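PDB 5HXD: murein peptide amidase A from Escherichia coli O157:H7, which probably hydrolyses the gamma-D-glutamyl-diaminopimelate amide bond of murein tripeptide, using one zinc ion per subunit, during degradation of cell-wall peptidoglycan. Local coordinates for residues R99-A104 and A140-I145; G193-W198 and L204-A209; L77-D82 and V95-N100; L29-A34 and H146-A151; I44-H49 and S54-L59. All blocks are in the same frame, centred on the assembly; numbering follows the deposited sequence.

Interaction 1. Residues R99-A104 and A140-I145; sequences RNFPAA and ALCQLI
Phe101 turns one edge of its ring toward helix 136-148 and meets Leu141 and Cys142 there. The two helix residues divide that edge between them. Cys142 takes the part near the root of the side chain, with SG 3.7 Å from Phe101 CD1. Leu141 takes the far end, where its CD2 methyl lies 4.0 Å from Phe101 CZ. Phe101 CE1 sits between the two and is near both. Cys142 SG is 4.9 Å from the centroid of the Phe101 ring, in a direction 74° off the ring normal. This is a sulfur-aromatic contact made at the ring edge, not over a face. Leu141 also comes in near the ring plane, and its side chain runs aslant to that of Phe101. In Cys142 the sulfur is anti to the carbonyl carbon (chi1 -80°), which points it off the helix toward the loop. The same sulfur serves a second partner. Pro102 CD lies 4.1 Å from Cys142 SG, so the one sulfur touches both the proline ring and the phenylalanine edge. No hydrogen bond crosses here, and the contact is apolar. Its Phe101 side is buried, while Pro102 reaches the surface. The 99-104 loop is tied down by other bonds: Phe101 N bonds to Gly193 O, and the Asn100 side chain bonds to Thr128, Glu135 and Thr138. Trp198 of helix 195-201 packs on Phe101, Pro102 and Cys142, and the Phe195 ring meets Phe101 edge-to-face. Tyr20 of strand 18-22 also packs on helix 136-148, at Ala140, Leu141 and Leu144.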
# COMPACT_ATOMS: atom_id res chain seq x y z
N ARG A 99 -14.06 -2.08 12.46
CA ARG A 99 -15.10 -1.79 13.43
C ARG A 99 -16.43 -1.96 12.74
O ARG A 99 -17.48 -1.69 13.33
CB ARG A 99 -14.99 -0.37 14.02
CG ARG A 99 -13.68 -0.05 14.72
CD ARG A 99 -13.50 -0.88 15.97
NE ARG A 99 -12.24 -0.58 16.63
CZ ARG A 99 -11.06 -1.07 16.25
NH1 ARG A 99 -10.96 -1.89 15.21
NH2 ARG A 99 -9.96 -0.72 16.92
N ASN A 100 -16.38 -2.40 11.49
CA ASN A 100 -17.56 -2.52 10.63
C ASN A 100 -18.18 -3.95 10.48
O ASN A 100 -19.16 -4.13 9.75
CB ASN A 100 -17.21 -1.98 9.23
CG ASN A 100 -18.44 -1.58 8.42
OD1 ASN A 100 -18.63 -2.05 7.29
ND2 ASN A 100 -19.28 -0.71 8.99
N PHE A 101 -17.65 -4.96 11.15
CA PHE A 101 -18.16 -6.31 10.95
C PHE A 101 -19.41 -6.57 11.79
O PHE A 101 -19.45 -6.22 12.98
CB PHE A 101 -17.07 -7.35 11.24
CG PHE A 101 -16.03 -7.46 10.16
CD1 PHE A 101 -16.14 -8.43 9.17
CD2 PHE A 101 -14.97 -6.57 10.11
CE1 PHE A 101 -15.20 -8.53 8.15
CE2 PHE A 101 -14.02 -6.67 9.09
CZ PHE A 101 -14.14 -7.66 8.10
N PRO A 102 -20.43 -7.21 11.18
CA PRO A 102 -21.73 -7.45 11.81
C PRO A 102 -21.69 -8.41 13.02
O PRO A 102 -22.67 -9.10 13.27
CB PRO A 102 -22.55 -8.06 10.67
CG PRO A 102 -21.54 -8.66 9.76
CD PRO A 102 -20.38 -7.72 9.80
N ALA A 103 -20.58 -8.42 13.74
CA ALA A 103 -20.49 -9.06 15.05
C ALA A 103 -21.58 -8.55 16.00
O ALA A 103 -22.18 -7.50 15.76
CB ALA A 103 -19.12 -8.82 15.66
N ALA A 104 -21.84 -9.30 17.07
CA ALA A 104 -22.88 -8.87 18.01
C ALA A 104 -22.47 -7.56 18.70
O ALA A 104 -23.32 -6.70 18.97
CB ALA A 104 -23.17 -9.96 19.04
N ALA A 140 -18.43 -8.29 1.33
CA ALA A 140 -17.80 -9.20 0.38
C ALA A 140 -16.95 -10.24 1.09
O ALA A 140 -17.02 -11.42 0.77
CB ALA A 140 -16.99 -8.44 -0.61
N LEU A 141 -16.14 -9.80 2.04
CA LEU A 141 -15.32 -10.75 2.78
C LEU A 141 -16.18 -11.69 3.61
O LEU A 141 -15.87 -12.86 3.71
CB LEU A 141 -14.32 -10.03 3.69
CG LEU A 141 -13.30 -10.98 4.35
CD1 LEU A 141 -12.32 -11.49 3.31
CD2 LEU A 141 -12.58 -10.34 5.52
N CYS A 142 -17.26 -11.18 4.22
CA CYS A 142 -18.15 -11.99 5.04
C CYS A 142 -18.81 -13.12 4.25
O CYS A 142 -19.02 -14.22 4.79
CB CYS A 142 -19.23 -11.13 5.67
SG CYS A 142 -18.69 -10.25 7.12
N GLN A 143 -19.15 -12.85 2.99
CA GLN A 143 -19.78 -13.84 2.14
C GLN A 143 -18.77 -14.86 1.60
O GLN A 143 -19.08 -16.06 1.50
CB GLN A 143 -20.54 -13.17 1.00
CG GLN A 143 -21.90 -12.63 1.43
CD GLN A 143 -22.67 -13.60 2.35
OE1 GLN A 143 -22.76 -14.81 2.08
NE2 GLN A 143 -23.20 -13.07 3.46
N LEU A 144 -17.58 -14.38 1.27
CA LEU A 144 -16.45 -15.24 0.91
C LEU A 144 -16.24 -16.31 1.99
O LEU A 144 -16.20 -17.50 1.68
CB LEU A 144 -15.18 -14.40 0.74
CG LEU A 144 -13.87 -15.09 0.35
CD1 LEU A 144 -13.83 -15.44 -1.12
CD2 LEU A 144 -12.68 -14.24 0.73
N ILE A 145 -16.14 -15.88 3.24
CA ILE A 145 -15.85 -16.80 4.34
C ILE A 145 -17.02 -17.77 4.62
O ILE A 145 -16.82 -18.84 5.18
CB ILE A 145 -15.43 -16.01 5.62
CG1 ILE A 145 -14.24 -15.11 5.29
CG2 ILE A 145 -15.04 -16.94 6.77
CD1 ILE A 145 -13.70 -14.30 6.46

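Interaction 2. Residues G193-W198 and L204-A209; sequences GSFGSW and LHCITA
Phe195 and Cys206 join the first turn of helix 195-201 to strand 206-210, a strand of the mixed sheet of this M14 peptidase fold. The helix leads back to that strand through a short loop, and the contact closes the turn between them. Cys206 SG does the touching. It lies 3.5 Å from both Phe195 CE2 and Phe195 CD2, so it sits evenly against the CD2-CE2 bond. The sulfur stands 4.5 Å from the Phe195 centroid, 64° off the ring normal. This sulfur-aromatic approach is oblique. Phe195 has CG anti to its own N (chi1 169°), and this swings the ring off the helix to the sulfur. The sulfur also reaches the helix backbone. Gly196 CA is 3.9 Å from Cys206 SG, and no side chain of Gly196 stands between helix and strand. Beyond the sulfur, the Phe195 ring is packed by Val153 of strand 153-157 and by Ile145 of helix 136-148, so it is well buried. Its side chain is about 6 Å from that of His157, a predicted zinc ligand. The start of the helix is fixed too. Asn98 OD1 accepts from Phe195 N, and Ser194 is the N-cap residue. Ser194 OG accepts two bonds from the same residue: one from Ser197 OG, and the capping bond from Ser197 N at 3.0 Å, with an N-H...O angle of 147°.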
# COMPACT_ATOMS: atom_id res chain seq x y z
N GLY A 193 -17.13 -4.58 16.66
CA GLY A 193 -17.32 -4.75 15.23
C GLY A 193 -16.08 -5.22 14.49
O GLY A 193 -16.06 -5.22 13.26
N SER A 194 -15.04 -5.62 15.22
CA SER A 194 -13.80 -6.11 14.61
C SER A 194 -13.98 -7.45 13.88
O SER A 194 -14.95 -8.18 14.12
CB SER A 194 -12.70 -6.25 15.66
OG SER A 194 -12.83 -7.47 16.38
N PHE A 195 -13.05 -7.76 12.97
CA PHE A 195 -13.15 -8.97 12.17
C PHE A 195 -13.08 -10.19 13.09
O PHE A 195 -13.85 -11.14 12.95
CB PHE A 195 -12.04 -8.99 11.11
CG PHE A 195 -11.90 -10.31 10.41
CD1 PHE A 195 -12.87 -10.75 9.52
CD2 PHE A 195 -10.81 -11.12 10.64
CE1 PHE A 195 -12.75 -11.97 8.87
CE2 PHE A 195 -10.67 -12.33 10.01
CZ PHE A 195 -11.65 -12.76 9.11
N GLY A 196 -12.18 -10.14 14.06
CA GLY A 196 -12.06 -11.18 15.05
C GLY A 196 -13.31 -11.32 15.90
O GLY A 196 -13.66 -12.42 16.31
N SER A 197 -13.98 -10.21 16.18
CA SER A 197 -15.22 -10.25 16.94
C SER A 197 -16.30 -10.98 16.16
O SER A 197 -17.15 -11.68 16.73
CB SER A 197 -15.69 -8.84 17.29
OG SER A 197 -15.05 -8.33 18.44
N TRP A 198 -16.29 -10.78 14.84
CA TRP A 198 -17.24 -11.44 13.97
C TRP A 198 -16.92 -12.93 13.88
O TRP A 198 -17.80 -13.78 13.82
CB TRP A 198 -17.21 -10.80 12.59
CG TRP A 198 -18.22 -11.34 11.64
CD1 TRP A 198 -19.57 -11.11 11.66
CD2 TRP A 198 -17.97 -12.16 10.50
NE1 TRP A 198 -20.17 -11.74 10.60
CE2 TRP A 198 -19.21 -12.39 9.87
CE3 TRP A 198 -16.82 -12.72 9.94
CZ2 TRP A 198 -19.33 -13.16 8.73
CZ3 TRP A 198 -16.94 -13.48 8.82
CH2 TRP A 198 -18.18 -13.69 8.21
N LEU A 204 -15.50 -19.28 14.45
CA LEU A 204 -14.35 -19.39 13.55
C LEU A 204 -13.07 -18.88 14.20
O LEU A 204 -13.05 -17.77 14.72
CB LEU A 204 -14.61 -18.61 12.26
CG LEU A 204 -13.42 -18.55 11.30
CD1 LEU A 204 -13.00 -19.95 10.88
CD2 LEU A 204 -13.75 -17.69 10.07
N HIS A 205 -12.02 -19.68 14.16
CA HIS A 205 -10.75 -19.28 14.78
C HIS A 205 -10.03 -18.21 13.97
O HIS A 205 -9.55 -18.50 12.87
CB HIS A 205 -9.83 -20.48 14.97
CG HIS A 205 -8.56 -20.17 15.72
ND1 HIS A 205 -7.39 -20.87 15.51
CD2 HIS A 205 -8.29 -19.24 16.66
CE1 HIS A 205 -6.44 -20.38 16.29
NE2 HIS A 205 -6.96 -19.39 17.01
N CYS A 206 -9.98 -16.99 14.52
CA CYS A 206 -9.23 -15.87 13.94
C CYS A 206 -7.99 -15.53 14.80
O CYS A 206 -8.05 -15.48 16.04
CB CYS A 206 -10.11 -14.62 13.78
SG CYS A 206 -9.26 -13.11 13.12
N ILE A 207 -6.88 -15.30 14.11
CA ILE A 207 -5.63 -14.93 14.73
C ILE A 207 -5.18 -13.65 14.06
O ILE A 207 -5.05 -13.62 12.84
CB ILE A 207 -4.53 -16.00 14.54
CG1 ILE A 207 -4.75 -17.20 15.44
CG2 ILE A 207 -3.16 -15.43 14.83
CD1 ILE A 207 -3.66 -18.26 15.28
N THR A 208 -4.94 -12.59 14.83
CA THR A 208 -4.32 -11.43 14.20
C THR A 208 -2.81 -11.47 14.46
O THR A 208 -2.35 -11.56 15.60
CB THR A 208 -4.94 -10.09 14.68
OG1 THR A 208 -4.88 -10.01 16.11
CG2 THR A 208 -6.39 -10.00 14.24
N ALA A 209 -2.06 -11.45 13.37
CA ALA A 209 -0.62 -11.38 13.42
C ALA A 209 -0.17 -9.95 13.16
O ALA A 209 -0.19 -9.51 12.00
CB ALA A 209 -0.00 -12.33 12.40

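Interaction 3. Residues L77-D82 and V95-N100; sequences LCVNPD and VDLNRN
Asn80 meets Leu97 along its whole side chain, and one methyl of Leu97 takes all of the contact. Asn80 CB lies 3.6 Å from Leu97 CD1. Asn80 CG is at the same distance from that methyl. At the tip, Asn80 ND2 is 3.9 Å and Asn80 OD1 4.0 Å from Leu97 CD1. These nearly even distances put the methyl against the flat of the amide. The extended first torsion of Asn80 (chi1 -179°) carries the amide out from the 77-82 backbone toward the 95-100 loop. Val79 adds a looser touch, its CG1 being 4.4 Å from Leu97 CD1. The polar ends of Asn80 point to other partners. Asn80 OD1 caps helix 81-85 through a weak bond from Gly83 N, and Asn80 ND2 gives weak bonds to the carbonyls of Ala90 and Thr48. In the facing loop, Asp96 OD1 accepts from Asn98 N at 3.1 Å, which makes an Asx turn. That oxygen also accepts from NE2 of His49, a predicted zinc ligand, so Asp96 is in a position to orient it as a second-shell residue. The chemistry of the contact is thus divided. A buried methyl covers the amide without competing for its hydrogen bonds, and the amide keeps its weak bonds to the helix start and to the two carbonyls.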
# COMPACT_ATOMS: atom_id res chain seq x y z
N LEU A 77 -4.83 -10.74 -0.44
CA LEU A 77 -3.74 -9.77 -0.21
C LEU A 77 -4.25 -8.44 0.34
O LEU A 77 -3.60 -7.84 1.20
CB LEU A 77 -2.97 -9.52 -1.50
CG LEU A 77 -2.14 -10.70 -1.99
CD1 LEU A 77 -1.53 -10.40 -3.34
CD2 LEU A 77 -1.07 -10.97 -0.98
N CYS A 78 -5.39 -7.97 -0.15
CA CYS A 78 -5.85 -6.65 0.25
C CYS A 78 -7.37 -6.58 0.44
O CYS A 78 -8.15 -6.55 -0.53
CB CYS A 78 -5.38 -5.62 -0.77
SG CYS A 78 -5.44 -3.92 -0.22
N VAL A 79 -7.80 -6.58 1.70
CA VAL A 79 -9.21 -6.50 2.04
C VAL A 79 -9.78 -5.14 1.60
O VAL A 79 -10.91 -5.05 1.12
CB VAL A 79 -9.43 -6.73 3.56
CG1 VAL A 79 -10.83 -6.33 3.98
CG2 VAL A 79 -9.17 -8.19 3.95
N ASN A 80 -8.94 -4.10 1.69
CA ASN A 80 -9.35 -2.71 1.50
C ASN A 80 -8.56 -2.00 0.41
O ASN A 80 -7.80 -1.10 0.69
CB ASN A 80 -9.17 -1.99 2.84
CG ASN A 80 -9.59 -0.53 2.81
OD1 ASN A 80 -10.25 -0.07 1.89
ND2 ASN A 80 -9.22 0.20 3.86
N PRO A 81 -8.75 -2.40 -0.86
CA PRO A 81 -7.90 -1.86 -1.94
C PRO A 81 -8.05 -0.36 -2.21
O PRO A 81 -7.16 0.22 -2.86
CB PRO A 81 -8.34 -2.67 -3.17
CG PRO A 81 -9.63 -3.27 -2.82
CD PRO A 81 -9.68 -3.43 -1.34
N ASP A 82 -9.14 0.26 -1.74
CA ASP A 82 -9.29 1.72 -1.80
C ASP A 82 -8.47 2.38 -0.69
O ASP A 82 -7.94 3.47 -0.86
CB ASP A 82 -10.76 2.17 -1.68
CG ASP A 82 -11.61 1.75 -2.86
OD1 ASP A 82 -11.07 1.37 -3.92
OD2 ASP A 82 -12.85 1.82 -2.72
N VAL A 95 -14.78 4.91 7.03
CA VAL A 95 -15.13 3.82 7.93
C VAL A 95 -13.91 2.96 8.27
O VAL A 95 -13.13 2.60 7.39
CB VAL A 95 -16.23 2.92 7.32
CG1 VAL A 95 -16.52 1.74 8.22
CG2 VAL A 95 -17.50 3.73 7.06
N ASP A 96 -13.74 2.66 9.56
CA ASP A 96 -12.74 1.69 10.00
C ASP A 96 -13.34 0.28 9.77
O ASP A 96 -14.22 -0.14 10.52
CB ASP A 96 -12.36 1.91 11.48
CG ASP A 96 -11.13 1.10 11.93
OD1 ASP A 96 -10.82 0.02 11.35
OD2 ASP A 96 -10.47 1.54 12.91
N LEU A 97 -12.88 -0.42 8.73
CA LEU A 97 -13.47 -1.70 8.36
C LEU A 97 -13.38 -2.72 9.51
O LEU A 97 -14.17 -3.65 9.58
CB LEU A 97 -12.80 -2.28 7.10
CG LEU A 97 -13.11 -1.61 5.75
CD1 LEU A 97 -12.25 -2.20 4.64
CD2 LEU A 97 -14.57 -1.71 5.41
N ASN A 98 -12.42 -2.52 10.40
CA ASN A 98 -12.25 -3.41 11.54
C ASN A 98 -13.05 -2.91 12.73
O ASN A 98 -12.75 -3.25 13.87
CB ASN A 98 -10.78 -3.55 11.92
CG ASN A 98 -10.46 -4.86 12.61
OD1 ASN A 98 -10.90 -5.94 12.19
ND2 ASN A 98 -9.68 -4.78 13.68
N ARG A 99 -14.06 -2.08 12.46
CA ARG A 99 -15.10 -1.79 13.43
C ARG A 99 -16.43 -1.96 12.74
O ARG A 99 -17.48 -1.69 13.33
CB ARG A 99 -14.99 -0.37 14.02
CG ARG A 99 -13.68 -0.05 14.72
CD ARG A 99 -13.50 -0.88 15.97
NE ARG A 99 -12.24 -0.58 16.63
CZ ARG A 99 -11.06 -1.07 16.25
NH1 ARG A 99 -10.96 -1.89 15.21
NH2 ARG A 99 -9.96 -0.72 16.92
N ASN A 100 -16.38 -2.40 11.49
CA ASN A 100 -17.56 -2.52 10.63
C ASN A 100 -18.18 -3.95 10.48
O ASN A 100 -19.16 -4.13 9.75
CB ASN A 100 -17.21 -1.98 9.23
CG ASN A 100 -18.44 -1.58 8.42
OD1 ASN A 100 -18.63 -2.05 7.29
ND2 ASN A 100 -19.28 -0.71 8.99

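Interaction 4. Residues L29-A34 and H146-A151; sequences LIWFPA and HRIQPA
Trp31 meets Ile148 closely with the far end of its indole, while its nitrogen side faces Arg147 and a water. The firmer part is apolar. Ile148 CG2 lies 3.9 Å from Trp31 CH2 and 4.0 Å from Trp31 CZ3, at an oblique angle to the ring. Within its own segment, Pro33 CD covers one face of the Trp31 indole, 3.8 Å above its plane. Trp31 CG sits between the backbone N and the carbonyl carbon (chi1 69°), which turns the ring toward the helix. The Arg147 side is polar, exposed and bridged by water. Arg147 NH1 is 3.6 Å from Trp31 CZ2, but the guanidinium comes edge-on, with its plane 63° from that of the ring, so it does not stack. Water 1 bridges the pair in the indole plane. It accepts from Trp31 NE1 at 2.9 Å and, weakly, from Arg147 NH1. The contact lies away from the zinc site. It joins strand 28-31, which pairs with strand 18-22, to the last turn of helix 136-148. Leu144 of that helix and Val76 of strand 74-76 also pack on Trp31, and Ile148 touches His74 of strand 74-76.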
# COMPACT_ATOMS: atom_id res chain seq x y z
N LEU A 29 -12.27 -6.82 -5.63
CA LEU A 29 -11.80 -7.55 -4.48
C LEU A 29 -11.25 -8.89 -4.98
O LEU A 29 -11.94 -9.66 -5.62
CB LEU A 29 -12.92 -7.70 -3.45
CG LEU A 29 -13.38 -6.33 -2.92
CD1 LEU A 29 -14.71 -6.42 -2.19
CD2 LEU A 29 -12.33 -5.70 -2.01
N ILE A 30 -9.96 -9.11 -4.74
CA ILE A 30 -9.21 -10.20 -5.36
C ILE A 30 -8.84 -11.26 -4.32
O ILE A 30 -8.45 -10.92 -3.21
CB ILE A 30 -7.91 -9.65 -6.04
CG1 ILE A 30 -8.27 -8.57 -7.06
CG2 ILE A 30 -7.12 -10.76 -6.70
CD1 ILE A 30 -7.09 -7.67 -7.48
N TRP A 31 -8.98 -12.53 -4.68
CA TRP A 31 -8.48 -13.59 -3.81
C TRP A 31 -7.88 -14.74 -4.58
O TRP A 31 -8.10 -14.90 -5.78
CB TRP A 31 -9.57 -14.13 -2.88
CG TRP A 31 -10.65 -14.91 -3.56
CD1 TRP A 31 -11.50 -14.47 -4.53
CD2 TRP A 31 -11.01 -16.28 -3.30
NE1 TRP A 31 -12.37 -15.47 -4.89
CE2 TRP A 31 -12.09 -16.59 -4.16
CE3 TRP A 31 -10.53 -17.27 -2.44
CZ2 TRP A 31 -12.69 -17.85 -4.17
CZ3 TRP A 31 -11.13 -18.52 -2.45
CH2 TRP A 31 -12.20 -18.80 -3.31
N PHE A 32 -7.12 -15.54 -3.85
CA PHE A 32 -6.29 -16.56 -4.43
C PHE A 32 -6.65 -17.88 -3.80
O PHE A 32 -6.02 -18.26 -2.82
CB PHE A 32 -4.81 -16.23 -4.20
CG PHE A 32 -4.40 -14.92 -4.80
CD1 PHE A 32 -3.86 -14.86 -6.07
CD2 PHE A 32 -4.56 -13.74 -4.10
CE1 PHE A 32 -3.50 -13.66 -6.63
CE2 PHE A 32 -4.18 -12.53 -4.66
CZ PHE A 32 -3.66 -12.49 -5.92
N PRO A 33 -7.68 -18.56 -4.34
CA PRO A 33 -8.15 -19.84 -3.79
C PRO A 33 -7.04 -20.89 -3.77
O PRO A 33 -6.26 -20.98 -4.72
CB PRO A 33 -9.28 -20.25 -4.76
CG PRO A 33 -9.12 -19.42 -5.95
CD PRO A 33 -8.44 -18.14 -5.52
N ALA A 34 -6.98 -21.66 -2.68
CA ALA A 34 -5.97 -22.70 -2.51
C ALA A 34 -6.16 -23.71 -3.61
O ALA A 34 -7.31 -24.05 -3.94
CB ALA A 34 -6.05 -23.35 -1.14
N HIS A 146 -18.24 -17.41 4.20
CA HIS A 146 -19.38 -18.33 4.27
C HIS A 146 -19.32 -19.35 3.15
O HIS A 146 -19.48 -20.54 3.38
CB HIS A 146 -20.71 -17.58 4.21
CG HIS A 146 -21.23 -17.13 5.54
ND1 HIS A 146 -21.18 -15.82 5.96
CD2 HIS A 146 -21.80 -17.83 6.55
CE1 HIS A 146 -21.70 -15.73 7.17
NE2 HIS A 146 -22.09 -16.93 7.55
N ARG A 147 -19.07 -18.88 1.93
CA ARG A 147 -18.92 -19.76 0.77
C ARG A 147 -17.85 -20.84 1.00
O ARG A 147 -18.12 -22.04 0.85
CB ARG A 147 -18.59 -18.92 -0.48
CG ARG A 147 -18.55 -19.69 -1.82
CD ARG A 147 -17.74 -18.94 -2.91
NE ARG A 147 -18.13 -17.54 -3.01
CZ ARG A 147 -17.35 -16.57 -3.51
NH1 ARG A 147 -16.12 -16.89 -3.93
NH2 ARG A 147 -17.76 -15.30 -3.57
N ILE A 148 -16.64 -20.42 1.39
CA ILE A 148 -15.50 -21.34 1.43
C ILE A 148 -15.35 -22.13 2.73
O ILE A 148 -14.69 -23.17 2.74
CB ILE A 148 -14.16 -20.59 1.19
CG1 ILE A 148 -13.86 -19.63 2.34
CG2 ILE A 148 -14.17 -19.87 -0.15
CD1 ILE A 148 -12.40 -19.47 2.61
N GLN A 149 -15.94 -21.62 3.82
CA GLN A 149 -15.85 -22.20 5.17
C GLN A 149 -14.43 -22.61 5.60
O GLN A 149 -14.13 -23.81 5.71
CB GLN A 149 -16.76 -23.43 5.30
CG GLN A 149 -18.21 -23.21 4.94
CD GLN A 149 -18.92 -24.53 4.68
OE1 GLN A 149 -18.31 -25.61 4.73
NE2 GLN A 149 -20.22 -24.46 4.39
N PRO A 150 -13.56 -21.64 5.85
CA PRO A 150 -12.16 -21.96 6.15
C PRO A 150 -11.98 -22.66 7.50
O PRO A 150 -12.85 -22.55 8.36
CB PRO A 150 -11.48 -20.59 6.17
CG PRO A 150 -12.57 -19.65 6.54
CD PRO A 150 -13.81 -20.19 5.89
N ALA A 151 -10.86 -23.36 7.67
CA ALA A 151 -10.52 -23.98 8.94
C ALA A 151 -10.20 -22.94 10.01
O ALA A 151 -10.42 -23.15 11.20
CB ALA A 151 -9.34 -24.92 8.76
O HOH W 1 -14.87 -16.12 -6.19

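Interaction 5. Residues I44-H49 and S54-L59; sequences ILAGTH and SSVVTL
Ala46 and Val56 bring the backbones of 44-49 and 54-59 nearest, with their CA atoms 5.6 Å apart, as the chain leaves strand 43-45 and returns along helix 53-65. Two helix side chains one turn apart do most of the packing. Leu59 reaches across to the strand with both methyls. Ile44 CG2 is 3.9 Å from Leu59 CD1 and equally far from Leu59 CD2, so the isoleucine methyl faces the fork of the leucine. Leu59 CG lies anti to the backbone N (chi1 -176°), which extends the fork off the helix. Ala46 CB fits between the two helix residues, 3.8 Å from Val56 CG2 and 4.0 Å from Leu59 CD2. Val56 CG2 then lies over the backbone of Gly47, next to its N and CA. Gly47 has a positive phi of 63°, and without a side chain it lets the valine methyl lie against the main chain. Beside this apolar patch, water 2 accepts from Gly47 N at 2.8 Å and also hydrogen-bonds to Ser55 OG. Inside the helix, Thr58 OG1 donates to Ser54 O, nearly in line with the C=O bond. Met227 of helix 224-230 also packs on Leu59 and Thr58. Gln85 of the second subunit touches Val56. The strand and helix are the first two elements of a beta-alpha-beta unit completed by strand 74-76. The loop between them carries His49 and Glu52, the His-x-x-Glu pair predicted to bind zinc, as in other M14 metallocarboxypeptidases.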
# COMPACT_ATOMS: atom_id res chain seq x y z
N ILE A 44 -5.63 -16.76 4.73
CA ILE A 44 -4.62 -15.76 5.09
C ILE A 44 -4.97 -14.40 4.47
O ILE A 44 -5.19 -14.26 3.27
CB ILE A 44 -3.20 -16.21 4.68
CG1 ILE A 44 -2.93 -17.62 5.22
CG2 ILE A 44 -2.16 -15.25 5.23
CD1 ILE A 44 -1.92 -18.41 4.41
N LEU A 45 -5.01 -13.40 5.34
CA LEU A 45 -5.66 -12.14 5.04
C LEU A 45 -4.66 -11.02 5.22
O LEU A 45 -3.76 -11.13 6.07
CB LEU A 45 -6.83 -11.93 6.00
CG LEU A 45 -8.26 -11.61 5.58
CD1 LEU A 45 -8.77 -12.57 4.54
CD2 LEU A 45 -9.13 -11.67 6.81
N ALA A 46 -4.84 -9.93 4.46
CA ALA A 46 -4.02 -8.75 4.67
C ALA A 46 -4.69 -7.48 4.16
O ALA A 46 -5.72 -7.52 3.48
CB ALA A 46 -2.68 -8.93 4.01
N GLY A 47 -4.10 -6.34 4.52
CA GLY A 47 -4.58 -5.05 4.05
C GLY A 47 -5.98 -4.66 4.48
O GLY A 47 -6.64 -3.88 3.79
N THR A 48 -6.44 -5.19 5.61
CA THR A 48 -7.70 -4.74 6.19
C THR A 48 -7.68 -3.22 6.32
O THR A 48 -8.64 -2.55 5.95
CB THR A 48 -7.98 -5.35 7.57
OG1 THR A 48 -8.09 -6.76 7.47
CG2 THR A 48 -9.27 -4.78 8.15
N HIS A 49 -6.56 -2.70 6.85
CA HIS A 49 -6.29 -1.27 6.95
C HIS A 49 -5.31 -0.86 5.86
O HIS A 49 -4.21 -1.41 5.79
CB HIS A 49 -5.71 -0.92 8.32
CG HIS A 49 -6.66 -1.12 9.46
ND1 HIS A 49 -6.24 -1.51 10.71
CD2 HIS A 49 -8.00 -0.97 9.54
CE1 HIS A 49 -7.29 -1.59 11.52
NE2 HIS A 49 -8.37 -1.27 10.83
N SER A 54 3.31 -3.21 4.82
CA SER A 54 4.44 -4.14 4.92
C SER A 54 4.04 -5.62 4.96
O SER A 54 4.86 -6.50 4.69
CB SER A 54 5.32 -3.83 6.14
OG SER A 54 4.61 -4.02 7.37
N SER A 55 2.80 -5.92 5.31
CA SER A 55 2.37 -7.32 5.28
C SER A 55 1.74 -7.68 3.94
O SER A 55 1.82 -8.81 3.49
CB SER A 55 1.43 -7.64 6.45
OG SER A 55 0.64 -6.52 6.84
N VAL A 56 1.14 -6.70 3.26
CA VAL A 56 0.53 -6.96 1.96
C VAL A 56 1.58 -7.16 0.89
O VAL A 56 1.35 -7.86 -0.10
CB VAL A 56 -0.41 -5.84 1.53
CG1 VAL A 56 -1.03 -6.15 0.17
CG2 VAL A 56 -1.48 -5.61 2.59
N VAL A 57 2.75 -6.57 1.07
CA VAL A 57 3.83 -6.81 0.13
C VAL A 57 4.51 -8.13 0.49
O VAL A 57 4.90 -8.88 -0.39
CB VAL A 57 4.85 -5.67 0.12
CG1 VAL A 57 6.00 -6.01 -0.80
CG2 VAL A 57 4.17 -4.39 -0.33
N THR A 58 4.60 -8.41 1.78
CA THR A 58 5.23 -9.64 2.26
C THR A 58 4.45 -10.88 1.84
O THR A 58 5.02 -11.83 1.32
CB THR A 58 5.35 -9.65 3.79
OG1 THR A 58 6.27 -8.64 4.21
CG2 THR A 58 5.86 -11.01 4.25
N LEU A 59 3.14 -10.84 2.06
CA LEU A 59 2.25 -11.92 1.63
C LEU A 59 2.19 -12.05 0.11
O LEU A 59 2.11 -13.16 -0.40
CB LEU A 59 0.84 -11.70 2.19
CG LEU A 59 -0.17 -12.81 1.89
CD1 LEU A 59 0.34 -14.14 2.39
CD2 LEU A 59 -1.52 -12.47 2.51
O HOH W 2 -2.24 -5.34 6.40

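Interactions 1, 2, 3 and 5 lie round the mixed sheet and the zinc site of this M14 peptidase; interaction 4 is away from the site. Along the chain, interaction 4 closes a long loop that holds interactions 5, 3 and 1, while interaction 2 follows later. Interactions 1 and 4 both use helix 136-148, with centres 13 Å apart. Interactions 1 and 3 share Arg99 and Asn100. Interaction 1 also touches interaction 2, whose centre is 10 Å away. Interactions 2 and 5 reach the same sheet at strands 206-210 and 43-45. Interactions 3 and 5, with centres 11 Å apart, are joined by the Asp96-His49 hydrogen bond at a predicted zinc ligand. Interactions 3, 4 and 5 also touch the second subunit, so the dimer interface lies near these elements.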